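YJHT (Escherichia coli, PDB 2UVK) catalyses the interconversion of the alpha- and beta-anomers of N-acetylneuraminate (sialic acid) in the periplasm, speeding their equilibration. Local coordinates at residues P314-I322 / T333-K341; S12-Y23 / D57-L68. All coordinates share one frame; numbering follows the deposited sequence.

Interaction 1: P314-I322 / T333-K341; sequences PWNNSLLII and TDSVLITVK
Leu319 pairs with Ile338, and Ile321 with Val336, in one blade of the Kelch beta-propeller. Strands 318-322 and 335-341 are the two middle strands of this four-stranded antiparallel blade.

Each of these two pairs is closed by two backbone hydrogen bonds. The bond from Ile321 N to Val336 O (2.8 Å) is almost perfectly straight, at 179°. Between the pairs, Leu337 CA brings a CA-H...O contact to Leu319 O (3.4 Å).

The apolar contacts divide between the two faces. On one face, Ile338 turns CG1 anti to its carbonyl carbon (chi1 -53°), which brings Ile338 CD1 to 3.7 Å from Ile321 CD1; the same CD1 also lies 4.2 Å from Leu319 CD2. This face packs on Ile256 and Ala258 of strand 254-262. On the other face, Leu337 reaches over Leu320 and Ser318. Its CD1 approaches Trp315 CE3 (3.8 Å), and the two side chains cross at about a right angle.

At the end where strand 318-322 begins, the contacts are polar. Asn317 O and Val340 N both bond to Ser251 OG. Across the strands, the hydroxyls Ser318 OG and Thr339 OG1 share a hydrogen bond of 2.9 Å.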
ATOM      1  N   PRO B 314     -24.428  17.359   2.771  1.00 20.80           N
ATOM      2  CA  PRO B 314     -24.835  18.769   2.894  1.00 22.02           C
ATOM      3  C   PRO B 314     -26.205  18.992   2.276  1.00 23.68           C
ATOM      4  O   PRO B 314     -26.434  18.575   1.154  1.00 23.23           O
ATOM      5  CB  PRO B 314     -23.759  19.514   2.082  1.00 22.30           C
ATOM      6  CG  PRO B 314     -23.317  18.560   1.061  1.00 22.10           C
ATOM      7  CD  PRO B 314     -23.394  17.187   1.737  1.00 20.83           C
ATOM      8  N   TRP B 315     -27.112  19.634   3.002  1.00 25.46           N
ATOM      9  CA  TRP B 315     -28.423  19.934   2.458  1.00 27.88           C
ATOM     10  C   TRP B 315     -29.002  21.175   3.123  1.00 28.51           C
ATOM     11  O   TRP B 315     -29.089  21.244   4.341  1.00 28.78           O
ATOM     12  CB  TRP B 315     -29.355  18.735   2.643  1.00 29.30           C
ATOM     13  CG  TRP B 315     -30.685  18.915   2.002  1.00 30.58           C
ATOM     14  CD1 TRP B 315     -30.925  19.352   0.742  1.00 31.60           C
ATOM     15  CD2 TRP B 315     -31.961  18.681   2.596  1.00 31.39           C
ATOM     16  NE1 TRP B 315     -32.270  19.400   0.503  1.00 31.69           N
ATOM     17  CE2 TRP B 315     -32.933  18.994   1.628  1.00 31.87           C
ATOM     18  CE3 TRP B 315     -32.380  18.230   3.851  1.00 32.06           C
ATOM     19  CZ2 TRP B 315     -34.301  18.876   1.871  1.00 31.55           C
ATOM     20  CZ3 TRP B 315     -33.749  18.108   4.093  1.00 31.61           C
ATOM     21  CH2 TRP B 315     -34.690  18.436   3.102  1.00 31.59           C
ATOM     22  N   ASN B 316     -29.381  22.162   2.310  1.00 29.35           N
ATOM     23  CA  ASN B 316     -29.963  23.415   2.829  1.00 29.52           C
ATOM     24  C   ASN B 316     -29.107  24.046   3.930  1.00 28.48           C
ATOM     25  O   ASN B 316     -29.613  24.408   4.992  1.00 28.98           O
ATOM     26  CB  ASN B 316     -31.372  23.159   3.390  1.00 30.66           C
ATOM     27  CG  ASN B 316     -32.382  22.775   2.330  1.00 32.64           C
ATOM     28  OD1 ASN B 316     -32.153  22.949   1.128  1.00 36.53           O
ATOM     29  ND2 ASN B 316     -33.530  22.263   2.777  1.00 34.54           N
ATOM     30  N   ASN B 317     -27.808  24.142   3.694  1.00 27.35           N
ATOM     31  CA  ASN B 317     -26.892  24.730   4.669  1.00 27.31           C
ATOM     32  C   ASN B 317     -26.945  24.042   6.038  1.00 25.94           C
ATOM     33  O   ASN B 317     -26.715  24.655   7.072  1.00 25.62           O
ATOM     34  CB  ASN B 317     -27.184  26.241   4.806  1.00 27.88           C
ATOM     35  CG  ASN B 317     -26.030  27.017   5.420  1.00 30.60           C
ATOM     36  OD1 ASN B 317     -24.858  26.623   5.323  1.00 32.41           O
ATOM     37  ND2 ASN B 317     -26.356  28.159   6.045  1.00 33.19           N
ATOM     38  N   SER B 318     -27.195  22.733   6.019  1.00 24.62           N
ATOM     39  CA  SER B 318     -27.327  21.929   7.220  1.00 23.58           C
ATOM     40  C   SER B 318     -26.607  20.612   6.987  1.00 22.15           C
ATOM     41  O   SER B 318     -26.212  20.305   5.872  1.00 22.25           O
ATOM     42  CB  SER B 318     -28.798  21.637   7.500  1.00 23.82           C
ATOM     43  OG  SER B 318     -29.515  22.839   7.770  1.00 25.57           O
ATOM     44  N   LEU B 319     -26.441  19.854   8.065  1.00 20.26           N
ATOM     45  CA  LEU B 319     -25.934  18.479   7.988  1.00 19.64           C
ATOM     46  C   LEU B 319     -27.120  17.514   8.004  1.00 18.95           C
ATOM     47  O   LEU B 319     -27.877  17.469   8.970  1.00 19.45           O
ATOM     48  CB  LEU B 319     -25.005  18.203   9.150  1.00 19.29           C
ATOM     49  CG  LEU B 319     -24.609  16.736   9.349  1.00 18.61           C
ATOM     50  CD1 LEU B 319     -23.922  16.242   8.100  1.00 21.23           C
ATOM     51  CD2 LEU B 319     -23.716  16.656  10.563  1.00 19.40           C
ATOM     52  N   LEU B 320     -27.271  16.755   6.921  1.00 18.07           N
ATOM     53  CA  LEU B 320     -28.291  15.736   6.796  1.00 17.73           C
ATOM     54  C   LEU B 320     -27.633  14.392   7.144  1.00 17.31           C
ATOM     55  O   LEU B 320     -26.656  14.015   6.507  1.00 17.90           O
ATOM     56  CB  LEU B 320     -28.800  15.716   5.353  1.00 17.86           C
ATOM     57  CG  LEU B 320     -29.765  14.610   4.929  1.00 18.53           C
ATOM     58  CD1 LEU B 320     -30.960  14.534   5.864  1.00 18.41           C
ATOM     59  CD2 LEU B 320     -30.177  14.758   3.461  1.00 19.24           C
ATOM     60  N   ILE B 321     -28.171  13.705   8.154  1.00 16.55           N
ATOM     61  CA  ILE B 321     -27.662  12.390   8.578  1.00 16.96           C
ATOM     62  C   ILE B 321     -28.704  11.353   8.214  1.00 16.54           C
ATOM     63  O   ILE B 321     -29.868  11.500   8.558  1.00 17.79           O
ATOM     64  CB  ILE B 321     -27.438  12.358  10.108  1.00 16.50           C
ATOM     65  CG1 ILE B 321     -26.274  13.268  10.496  1.00 17.93           C
ATOM     66  CG2 ILE B 321     -27.281  10.890  10.639  1.00 17.00           C
ATOM     67  CD1 ILE B 321     -26.150  13.491  11.974  1.00 18.46           C
ATOM     68  N   ILE B 322     -28.287  10.291   7.530  1.00 15.54           N
ATOM     69  CA  ILE B 322     -29.227   9.286   7.071  1.00 14.85           C
ATOM     70  C   ILE B 322     -28.737   7.917   7.567  1.00 14.92           C
ATOM     71  O   ILE B 322     -27.621   7.508   7.273  1.00 16.09           O
ATOM     72  CB  ILE B 322     -29.358   9.247   5.537  1.00 14.21           C
ATOM     73  CG1 ILE B 322     -29.672  10.648   4.965  1.00 14.02           C
ATOM     74  CG2 ILE B 322     -30.450   8.254   5.134  1.00 15.24           C
ATOM     75  CD1 ILE B 322     -29.749  10.676   3.444  1.00 15.28           C
ATOM     76  N   THR B 333     -33.238   3.453  10.301  1.00 18.38           N
ATOM     77  CA  THR B 333     -33.796   3.892   9.022  1.00 18.67           C
ATOM     78  C   THR B 333     -34.082   5.397   8.958  1.00 19.44           C
ATOM     79  O   THR B 333     -34.413   5.916   7.886  1.00 19.75           O
ATOM     80  CB  THR B 333     -35.147   3.186   8.760  1.00 19.03           C
ATOM     81  OG1 THR B 333     -36.056   3.479   9.826  1.00 20.10           O
ATOM     82  CG2 THR B 333     -34.975   1.657   8.645  1.00 19.29           C
ATOM     83  N   ASP B 334     -33.969   6.085  10.088  1.00 19.61           N
ATOM     84  CA  ASP B 334     -34.400   7.488  10.171  1.00 20.60           C
ATOM     85  C   ASP B 334     -33.275   8.455   9.817  1.00 20.74           C
ATOM     86  O   ASP B 334     -32.103   8.071   9.737  1.00 20.44           O
ATOM     87  CB  ASP B 334     -34.961   7.815  11.554  1.00 21.35           C
ATOM     88  CG  ASP B 334     -33.948   7.634  12.647  1.00 23.82           C
ATOM     89  OD1 ASP B 334     -33.176   6.650  12.591  1.00 27.88           O
ATOM     90  OD2 ASP B 334     -33.929   8.445  13.587  1.00 26.72           O
ATOM     91  N   SER B 335     -33.656   9.713   9.612  0.50 20.93           N
ATOM     92  CA  SER B 335     -32.739  10.777   9.239  0.50 21.40           C
ATOM     93  C   SER B 335     -32.866  11.937  10.206  0.50 21.65           C
ATOM     94  O   SER B 335     -33.922  12.141  10.800  0.50 22.19           O
ATOM     95  CB  SER B 335     -33.027  11.264   7.825  0.50 21.76           C
ATOM     96  OG  SER B 335     -32.659  10.281   6.878  0.50 22.54           O
ATOM     97  N   VAL B 336     -31.770  12.672  10.357  1.00 21.96           N
ATOM     98  CA  VAL B 336     -31.682  13.819  11.255  1.00 23.01           C
ATOM     99  C   VAL B 336     -31.151  14.991  10.444  1.00 23.41           C
ATOM    100  O   VAL B 336     -30.335  14.816   9.530  1.00 22.54           O
ATOM    101  CB  VAL B 336     -30.685  13.518  12.425  1.00 23.20           C
ATOM    102  CG1 VAL B 336     -30.770  14.586  13.530  1.00 23.13           C
ATOM    103  CG2 VAL B 336     -30.938  12.120  12.991  1.00 24.73           C
ATOM    104  N   LEU B 337     -31.613  16.195  10.778  1.00 23.40           N
ATOM    105  CA  LEU B 337     -31.080  17.410  10.197  1.00 24.43           C
ATOM    106  C   LEU B 337     -30.508  18.272  11.328  1.00 24.56           C
ATOM    107  O   LEU B 337     -31.199  18.561  12.316  1.00 25.56           O
ATOM    108  CB  LEU B 337     -32.175  18.155   9.435  1.00 24.87           C
ATOM    109  CG  LEU B 337     -31.681  19.191   8.426  1.00 24.58           C
ATOM    110  CD1 LEU B 337     -30.839  18.615   7.290  1.00 22.83           C
ATOM    111  CD2 LEU B 337     -32.913  19.909   7.867  1.00 25.48           C
ATOM    112  N   ILE B 338     -29.242  18.649  11.203  1.00 24.48           N
ATOM    113  CA  ILE B 338     -28.588  19.521  12.167  1.00 25.28           C
ATOM    114  C   ILE B 338     -28.307  20.849  11.465  1.00 26.72           C
ATOM    115  O   ILE B 338     -27.565  20.902  10.495  1.00 25.53           O
ATOM    116  CB  ILE B 338     -27.291  18.910  12.748  1.00 25.14           C
ATOM    117  CG1 ILE B 338     -27.578  17.506  13.305  1.00 24.84           C
ATOM    118  CG2 ILE B 338     -26.728  19.775  13.870  1.00 23.97           C
ATOM    119  CD1 ILE B 338     -26.362  16.744  13.804  1.00 24.84           C
ATOM    120  N   THR B 339     -28.935  21.915  11.956  1.00 29.25           N
ATOM    121  CA  THR B 339     -28.732  23.246  11.399  1.00 31.45           C
ATOM    122  C   THR B 339     -28.139  24.151  12.477  1.00 32.42           C
ATOM    123  O   THR B 339     -28.395  23.959  13.667  1.00 32.22           O
ATOM    124  CB  THR B 339     -30.050  23.877  10.923  1.00 31.80           C
ATOM    125  OG1 THR B 339     -30.886  22.896  10.285  1.00 33.46           O
ATOM    126  CG2 THR B 339     -29.761  25.043   9.951  1.00 32.21           C
ATOM    127  N   VAL B 340     -27.345  25.136  12.064  1.00 33.83           N
ATOM    128  CA  VAL B 340     -26.874  26.152  13.005  1.00 34.87           C
ATOM    129  C   VAL B 340     -27.678  27.431  12.798  1.00 35.41           C
ATOM    130  O   VAL B 340     -27.707  27.977  11.695  1.00 35.46           O
ATOM    131  CB  VAL B 340     -25.356  26.446  12.882  1.00 35.15           C
ATOM    132  CG1 VAL B 340     -24.536  25.176  13.146  1.00 36.00           C
ATOM    133  CG2 VAL B 340     -25.020  27.053  11.516  1.00 36.23           C
ATOM    134  N   LYS B 341     -28.385  27.847  13.849  1.00 36.04           N
ATOM    135  CA  LYS B 341     -28.941  29.196  13.975  1.00 37.06           C
ATOM    136  C   LYS B 341     -28.028  29.811  15.026  1.00 37.96           C
ATOM    137  O   LYS B 341     -28.169  29.523  16.212  1.00 38.42           O
TER

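Interaction 2: S12-Y23 / D57-L68; sequences SGTGAIDNDTVY and DQATSAFIDGNL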
ATOM      1  N   SER B  12     -23.409   1.505   7.673  0.50 10.87           N
ATOM      2  CA  SER B  12     -22.189   1.209   6.941  0.50 10.55           C
ATOM      3  C   SER B  12     -22.293   1.423   5.437  0.50  9.65           C
ATOM      4  O   SER B  12     -21.419   0.979   4.676  0.50  9.18           O
ATOM      5  CB  SER B  12     -21.716  -0.225   7.233  0.50 10.85           C
ATOM      6  OG  SER B  12     -21.853  -0.529   8.611  0.50 15.15           O
ATOM      7  N   GLY B  13     -23.322   2.173   5.020  1.00  9.50           N
ATOM      8  CA  GLY B  13     -23.564   2.438   3.609  1.00  9.83           C
ATOM      9  C   GLY B  13     -22.860   3.691   3.140  1.00 10.37           C
ATOM     10  O   GLY B  13     -22.032   4.254   3.865  1.00 11.17           O
ATOM     11  N   THR B  14     -23.261   4.167   1.969  1.00  9.59           N
ATOM     12  CA  THR B  14     -22.664   5.365   1.402  1.00 10.54           C
ATOM     13  C   THR B  14     -23.747   6.134   0.650  1.00 10.98           C
ATOM     14  O   THR B  14     -24.837   5.648   0.468  1.00 11.52           O
ATOM     15  CB  THR B  14     -21.475   5.017   0.489  1.00 10.63           C
ATOM     16  OG1 THR B  14     -20.817   6.213   0.038  1.00 13.34           O
ATOM     17  CG2 THR B  14     -21.889   4.158  -0.696  1.00 12.45           C
ATOM     18  N   GLY B  15     -23.448   7.361   0.265  1.00 12.40           N
ATOM     19  CA  GLY B  15     -24.418   8.172  -0.471  1.00 13.15           C
ATOM     20  C   GLY B  15     -23.783   9.460  -0.910  1.00 13.91           C
ATOM     21  O   GLY B  15     -22.657   9.769  -0.555  1.00 13.81           O
ATOM     22  N   ALA B  16     -24.551  10.198  -1.695  1.00 14.20           N
ATOM     23  CA  ALA B  16     -24.077  11.404  -2.344  1.00 14.81           C
ATOM     24  C   ALA B  16     -25.310  12.248  -2.639  1.00 16.04           C
ATOM     25  O   ALA B  16     -26.423  11.753  -2.699  1.00 15.35           O
ATOM     26  CB  ALA B  16     -23.346  11.043  -3.622  1.00 15.55           C
ATOM     27  N   ILE B  17     -25.090  13.549  -2.806  1.00 16.75           N
ATOM     28  CA  ILE B  17     -26.158  14.460  -3.181  1.00 18.73           C
ATOM     29  C   ILE B  17     -25.745  15.186  -4.450  1.00 18.84           C
ATOM     30  O   ILE B  17     -24.591  15.602  -4.590  1.00 18.65           O
ATOM     31  CB  ILE B  17     -26.501  15.424  -2.032  1.00 19.38           C
ATOM     32  CG1 ILE B  17     -27.719  16.273  -2.406  1.00 20.61           C
ATOM     33  CG2 ILE B  17     -25.308  16.257  -1.662  1.00 20.30           C
ATOM     34  CD1 ILE B  17     -28.530  16.706  -1.236  1.00 22.79           C
ATOM     35  N   ASP B  18     -26.675  15.262  -5.391  1.00 20.88           N
ATOM     36  CA  ASP B  18     -26.481  16.014  -6.624  1.00 22.21           C
ATOM     37  C   ASP B  18     -27.594  17.024  -6.601  1.00 23.25           C
ATOM     38  O   ASP B  18     -28.739  16.675  -6.879  1.00 21.94           O
ATOM     39  CB  ASP B  18     -26.634  15.121  -7.836  1.00 22.73           C
ATOM     40  CG  ASP B  18     -26.663  15.901  -9.126  1.00 24.92           C
ATOM     41  OD1 ASP B  18     -25.875  16.857  -9.236  1.00 28.81           O
ATOM     42  OD2 ASP B  18     -27.448  15.533 -10.021  1.00 28.69           O
ATOM     43  N   ASN B  19     -27.229  18.243  -6.211  1.00 25.08           N
ATOM     44  CA  ASN B  19     -28.154  19.356  -6.030  1.00 25.78           C
ATOM     45  C   ASN B  19     -29.260  19.006  -5.031  1.00 25.66           C
ATOM     46  O   ASN B  19     -29.014  19.054  -3.814  1.00 25.74           O
ATOM     47  CB  ASN B  19     -28.655  19.848  -7.394  1.00 26.32           C
ATOM     48  CG  ASN B  19     -27.519  20.362  -8.277  1.00 26.57           C
ATOM     49  OD1 ASN B  19     -27.377  19.965  -9.439  1.00 28.74           O
ATOM     50  ND2 ASN B  19     -26.678  21.212  -7.702  1.00 28.68           N
ATOM     51  N   ASP B  20     -30.444  18.644  -5.522  1.00 25.25           N
ATOM     52  CA  ASP B  20     -31.575  18.341  -4.637  1.00 24.79           C
ATOM     53  C   ASP B  20     -31.919  16.834  -4.559  1.00 23.53           C
ATOM     54  O   ASP B  20     -32.870  16.443  -3.863  1.00 22.74           O
ATOM     55  CB  ASP B  20     -32.814  19.138  -5.074  1.00 25.90           C
ATOM     56  CG  ASP B  20     -32.757  20.629  -4.666  1.00 28.90           C
ATOM     57  OD1 ASP B  20     -31.976  21.003  -3.763  1.00 32.60           O
ATOM     58  OD2 ASP B  20     -33.527  21.417  -5.243  1.00 32.02           O
ATOM     59  N   THR B  21     -31.139  16.002  -5.254  1.00 22.50           N
ATOM     60  CA  THR B  21     -31.407  14.555  -5.339  1.00 21.70           C
ATOM     61  C   THR B  21     -30.384  13.773  -4.515  1.00 19.74           C
ATOM     62  O   THR B  21     -29.186  13.861  -4.760  1.00 18.89           O
ATOM     63  CB  THR B  21     -31.367  14.053  -6.794  1.00 21.65           C
ATOM     64  OG1 THR B  21     -32.315  14.795  -7.584  1.00 23.76           O
ATOM     65  CG2 THR B  21     -31.700  12.568  -6.904  1.00 22.65           C
ATOM     66  N   VAL B  22     -30.895  13.020  -3.557  1.00 18.21           N
ATOM     67  CA  VAL B  22     -30.046  12.238  -2.622  1.00 17.59           C
ATOM     68  C   VAL B  22     -29.969  10.817  -3.141  1.00 17.24           C
ATOM     69  O   VAL B  22     -30.986  10.246  -3.516  1.00 17.05           O
ATOM     70  CB  VAL B  22     -30.656  12.192  -1.202  1.00 17.79           C
ATOM     71  CG1 VAL B  22     -29.903  11.196  -0.314  1.00 18.43           C
ATOM     72  CG2 VAL B  22     -30.667  13.582  -0.568  1.00 17.62           C
ATOM     73  N   TYR B  23     -28.757  10.249  -3.130  1.00 16.18           N
ATOM     74  CA  TYR B  23     -28.528   8.840  -3.520  1.00 16.37           C
ATOM     75  C   TYR B  23     -27.934   8.102  -2.332  1.00 15.48           C
ATOM     76  O   TYR B  23     -26.985   8.586  -1.739  1.00 14.93           O
ATOM     77  CB  TYR B  23     -27.551   8.743  -4.683  1.00 17.73           C
ATOM     78  CG  TYR B  23     -28.047   9.394  -5.948  1.00 19.97           C
ATOM     79  CD1 TYR B  23     -28.600   8.649  -6.967  1.00 21.26           C
ATOM     80  CD2 TYR B  23     -27.930  10.760  -6.122  1.00 21.71           C
ATOM     81  CE1 TYR B  23     -29.049   9.263  -8.138  1.00 21.18           C
ATOM     82  CE2 TYR B  23     -28.381  11.379  -7.269  1.00 22.04           C
ATOM     83  CZ  TYR B  23     -28.921  10.633  -8.277  1.00 21.99           C
ATOM     84  OH  TYR B  23     -29.369  11.267  -9.427  1.00 23.21           O
ATOM     85  N   ASP B  57     -19.408  -2.784   2.647  1.00  9.11           N
ATOM     86  CA  ASP B  57     -19.437  -1.955   3.858  1.00  9.12           C
ATOM     87  C   ASP B  57     -18.290  -0.961   3.790  1.00  8.66           C
ATOM     88  O   ASP B  57     -17.224  -1.259   3.292  1.00  8.64           O
ATOM     89  CB  ASP B  57     -19.251  -2.806   5.116  1.00  9.54           C
ATOM     90  CG  ASP B  57     -20.479  -3.572   5.522  1.00 12.75           C
ATOM     91  OD1 ASP B  57     -21.608  -3.323   5.045  1.00 14.36           O
ATOM     92  OD2 ASP B  57     -20.297  -4.478   6.385  1.00 18.80           O
ATOM     93  N   GLN B  58     -18.541   0.258   4.250  1.00  8.95           N
ATOM     94  CA  GLN B  58     -17.465   1.245   4.304  1.00  9.48           C
ATOM     95  C   GLN B  58     -16.921   1.674   2.931  1.00  8.52           C
ATOM     96  O   GLN B  58     -15.771   2.108   2.797  1.00  9.73           O
ATOM     97  CB  GLN B  58     -16.318   0.806   5.240  1.00  9.76           C
ATOM     98  CG  GLN B  58     -16.777   0.574   6.676  1.00 13.59           C
ATOM     99  CD  GLN B  58     -15.640   0.342   7.622  1.00 15.03           C
ATOM    100  OE1 GLN B  58     -14.725   1.148   7.700  1.00 22.21           O
ATOM    101  NE2 GLN B  58     -15.663  -0.781   8.319  1.00 20.85           N
ATOM    102  N   ALA B  59     -17.756   1.585   1.891  1.00  7.74           N
ATOM    103  CA  ALA B  59     -17.458   2.261   0.624  1.00  8.49           C
ATOM    104  C   ALA B  59     -17.629   3.770   0.761  1.00  8.64           C
ATOM    105  O   ALA B  59     -18.196   4.280   1.735  1.00  9.76           O
ATOM    106  CB  ALA B  59     -18.385   1.745  -0.455  1.00  8.62           C
ATOM    107  N   THR B  60     -17.122   4.479  -0.230  1.00  9.21           N
ATOM    108  CA  THR B  60     -17.386   5.929  -0.314  1.00  9.54           C
ATOM    109  C   THR B  60     -17.946   6.229  -1.698  1.00 10.47           C
ATOM    110  O   THR B  60     -17.904   5.400  -2.609  1.00  9.89           O
ATOM    111  CB  THR B  60     -16.108   6.772  -0.122  1.00  9.87           C
ATOM    112  OG1 THR B  60     -15.167   6.468  -1.152  1.00 10.05           O
ATOM    113  CG2 THR B  60     -15.496   6.547   1.265  1.00 10.75           C
ATOM    114  N   SER B  61     -18.476   7.435  -1.867  0.50 10.87           N
ATOM    115  CA  SER B  61     -19.030   7.832  -3.158  0.50 11.50           C
ATOM    116  C   SER B  61     -18.930   9.333  -3.360  0.50 12.69           C
ATOM    117  O   SER B  61     -18.945  10.083  -2.388  0.50 12.24           O
ATOM    118  CB  SER B  61     -20.486   7.371  -3.272  0.50 11.43           C
ATOM    119  OG  SER B  61     -21.284   7.892  -2.215  0.50 11.97           O
ATOM    120  N   ALA B  62     -18.858   9.731  -4.634  1.00 13.29           N
ATOM    121  CA  ALA B  62     -18.717  11.137  -5.024  1.00 14.09           C
ATOM    122  C   ALA B  62     -19.508  11.383  -6.273  1.00 15.40           C
ATOM    123  O   ALA B  62     -19.502  10.562  -7.161  1.00 14.78           O
ATOM    124  CB  ALA B  62     -17.291  11.444  -5.290  1.00 14.62           C
ATOM    125  N   PHE B  63     -20.206  12.520  -6.316  0.50 16.34           N
ATOM    126  CA  PHE B  63     -20.854  12.984  -7.549  0.50 16.99           C
ATOM    127  C   PHE B  63     -19.929  13.940  -8.244  0.50 17.14           C
ATOM    128  O   PHE B  63     -19.427  14.883  -7.626  0.50 17.19           O
ATOM    129  CB  PHE B  63     -22.181  13.699  -7.302  0.50 17.78           C
ATOM    130  CG  PHE B  63     -23.353  12.901  -7.713  0.50 17.48           C
ATOM    131  CD1 PHE B  63     -24.238  12.428  -6.777  0.50 18.13           C
ATOM    132  CD2 PHE B  63     -23.539  12.563  -9.050  0.50 17.89           C
ATOM    133  CE1 PHE B  63     -25.300  11.664  -7.153  0.50 18.39           C
ATOM    134  CE2 PHE B  63     -24.619  11.789  -9.445  0.50 17.92           C
ATOM    135  CZ  PHE B  63     -25.503  11.334  -8.493  0.50 18.54           C
ATOM    136  N   ILE B  64     -19.658  13.670  -9.510  1.00 17.33           N
ATOM    137  CA  ILE B  64     -18.797  14.569 -10.295  1.00 18.83           C
ATOM    138  C   ILE B  64     -19.302  14.590 -11.719  1.00 20.15           C
ATOM    139  O   ILE B  64     -19.457  13.535 -12.336  1.00 19.67           O
ATOM    140  CB  ILE B  64     -17.332  14.103 -10.345  1.00 18.88           C
ATOM    141  CG1 ILE B  64     -16.771  13.906  -8.937  1.00 20.12           C
ATOM    142  CG2 ILE B  64     -16.475  15.098 -11.129  1.00 18.30           C
ATOM    143  CD1 ILE B  64     -15.325  13.419  -8.939  1.00 20.96           C
ATOM    144  N   ASP B  65     -19.591  15.794 -12.225  1.00 21.83           N
ATOM    145  CA  ASP B  65     -19.958  15.973 -13.637  1.00 23.58           C
ATOM    146  C   ASP B  65     -21.127  15.069 -14.020  1.00 23.08           C
ATOM    147  O   ASP B  65     -21.078  14.380 -15.052  1.00 24.01           O
ATOM    148  CB  ASP B  65     -18.743  15.684 -14.529  1.00 24.40           C
ATOM    149  CG  ASP B  65     -17.616  16.696 -14.359  0.50 25.63           C
ATOM    150  OD1 ASP B  65     -17.752  17.678 -13.590  0.50 27.60           O
ATOM    151  OD2 ASP B  65     -16.569  16.499 -15.010  0.50 27.95           O
ATOM    152  N   GLY B  66     -22.154  15.023 -13.169  1.00 22.43           N
ATOM    153  CA  GLY B  66     -23.377  14.303 -13.499  1.00 22.56           C
ATOM    154  C   GLY B  66     -23.419  12.795 -13.297  1.00 21.94           C
ATOM    155  O   GLY B  66     -24.424  12.149 -13.591  1.00 22.96           O
ATOM    156  N   ASN B  67     -22.333  12.214 -12.779  1.00 20.30           N
ATOM    157  CA  ASN B  67     -22.279  10.791 -12.583  1.00 19.34           C
ATOM    158  C   ASN B  67     -21.856  10.509 -11.163  1.00 17.09           C
ATOM    159  O   ASN B  67     -21.158  11.316 -10.543  1.00 16.33           O
ATOM    160  CB  ASN B  67     -21.283  10.158 -13.538  1.00 19.61           C
ATOM    161  CG  ASN B  67     -21.720  10.260 -14.972  1.00 21.19           C
ATOM    162  OD1 ASN B  67     -22.651   9.577 -15.384  1.00 22.95           O
ATOM    163  ND2 ASN B  67     -21.034  11.095 -15.742  1.00 22.98           N
ATOM    164  N   LEU B  68     -22.312   9.364 -10.682  1.00 15.09           N
ATOM    165  CA  LEU B  68     -22.037   8.901  -9.314  1.00 14.70           C
ATOM    166  C   LEU B  68     -20.925   7.856  -9.356  1.00 14.37           C
ATOM    167  O   LEU B  68     -21.035   6.846 -10.054  1.00 15.06           O
ATOM    168  CB  LEU B  68     -23.310   8.320  -8.714  1.00 14.60           C
ATOM    169  CG  LEU B  68     -23.201   7.556  -7.392  1.00 15.67           C
ATOM    170  CD1 LEU B  68     -22.810   8.525  -6.304  1.00 17.17           C
ATOM    171  CD2 LEU B  68     -24.519   6.858  -7.086  1.00 16.79           C
TER
HETATM  172  O   HOH W   1     -20.678   1.096   1.971  1.00  9.49           O
HETATM  173  O   HOH W   2     -19.310   3.935   4.142  1.00 17.89           O
HETATM  174  O   HOH W   3     -20.843  11.579  -1.232  1.00 34.00           O
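Thr14 faces Ser61 and Tyr23 faces Phe63 where the first two blades of the Kelch beta-propeller meet. Strands 14-18 and 60-64 are the first strands of their blades. They run nearly parallel, at 13°, but belong to separate sheets, so the seam is joined mainly by side chains and water.

Phe63 is the wedge at the Asp18 end. In the conformer described, its ring lies between Asp18 and Leu68. Asp18 CB sits over the centre of one face in a CH-pi contact, 3.7 Å from the centroid of the Phe63 ring. Leu68 CB covers the opposite face, nearer the rim. Ala16 CB packs against both residues, 3.6 Å from Phe63 CD1 and 3.7 Å from Leu68 CD1. The Phe63 edge is turned to Tyr23, with CZ over one face of the tyrosine ring. The centroids of these two rings are 4.7 Å apart and their planes meet obliquely at 56°. The closest carbon approaches of this pair are too short to trust. With an alanine in place of Tyr23, the Phe63 edge would probably lose its aromatic neighbour and a gap would open beside it, though Asp18 and Leu68 still hold the faces.

Polar groups take over toward Gln58. Thr14 has OG1 opposite its own N (chi1 -175°), which directs the hydroxyl across the seam. In the modelled Ser61 conformer, Thr14 OG1 and Ser61 OG are hydrogen-bonded at 2.8 Å. A water donates to both Gly15 O and Ser61 O, and another links Ser12 O to Ala59 N. The side chain of Gln58 lies about 7 Å from that of Glu209, the predicted proton acceptor. The backbone of Gln58 closes the seam directly: Gln58 N donates to Ser12 O at 3.0 Å.

Overall arrangement
Interaction 1 lies within one blade, and interaction 2 lies between two. The strands of interaction 1 share a sheet, so backbone bonds hold them and mostly buried aliphatic side chains cover both faces. Interaction 2 is only partly buried. Its facing strands start different sheets, and aromatic packing, hydroxyls, bridging waters and a single backbone bond do the joining. The two contacts also touch each other. Leu320 and Ile322 of interaction 1 pack on Val22 of interaction 2, and Trp315 and Pro314 meet Ile17. Segment 12-23 is thus flanked by blades at both its sides. Interaction 1 is remote from the annotated site, whereas the Gln58 end of interaction 2 approaches the predicted catalytic glutamate.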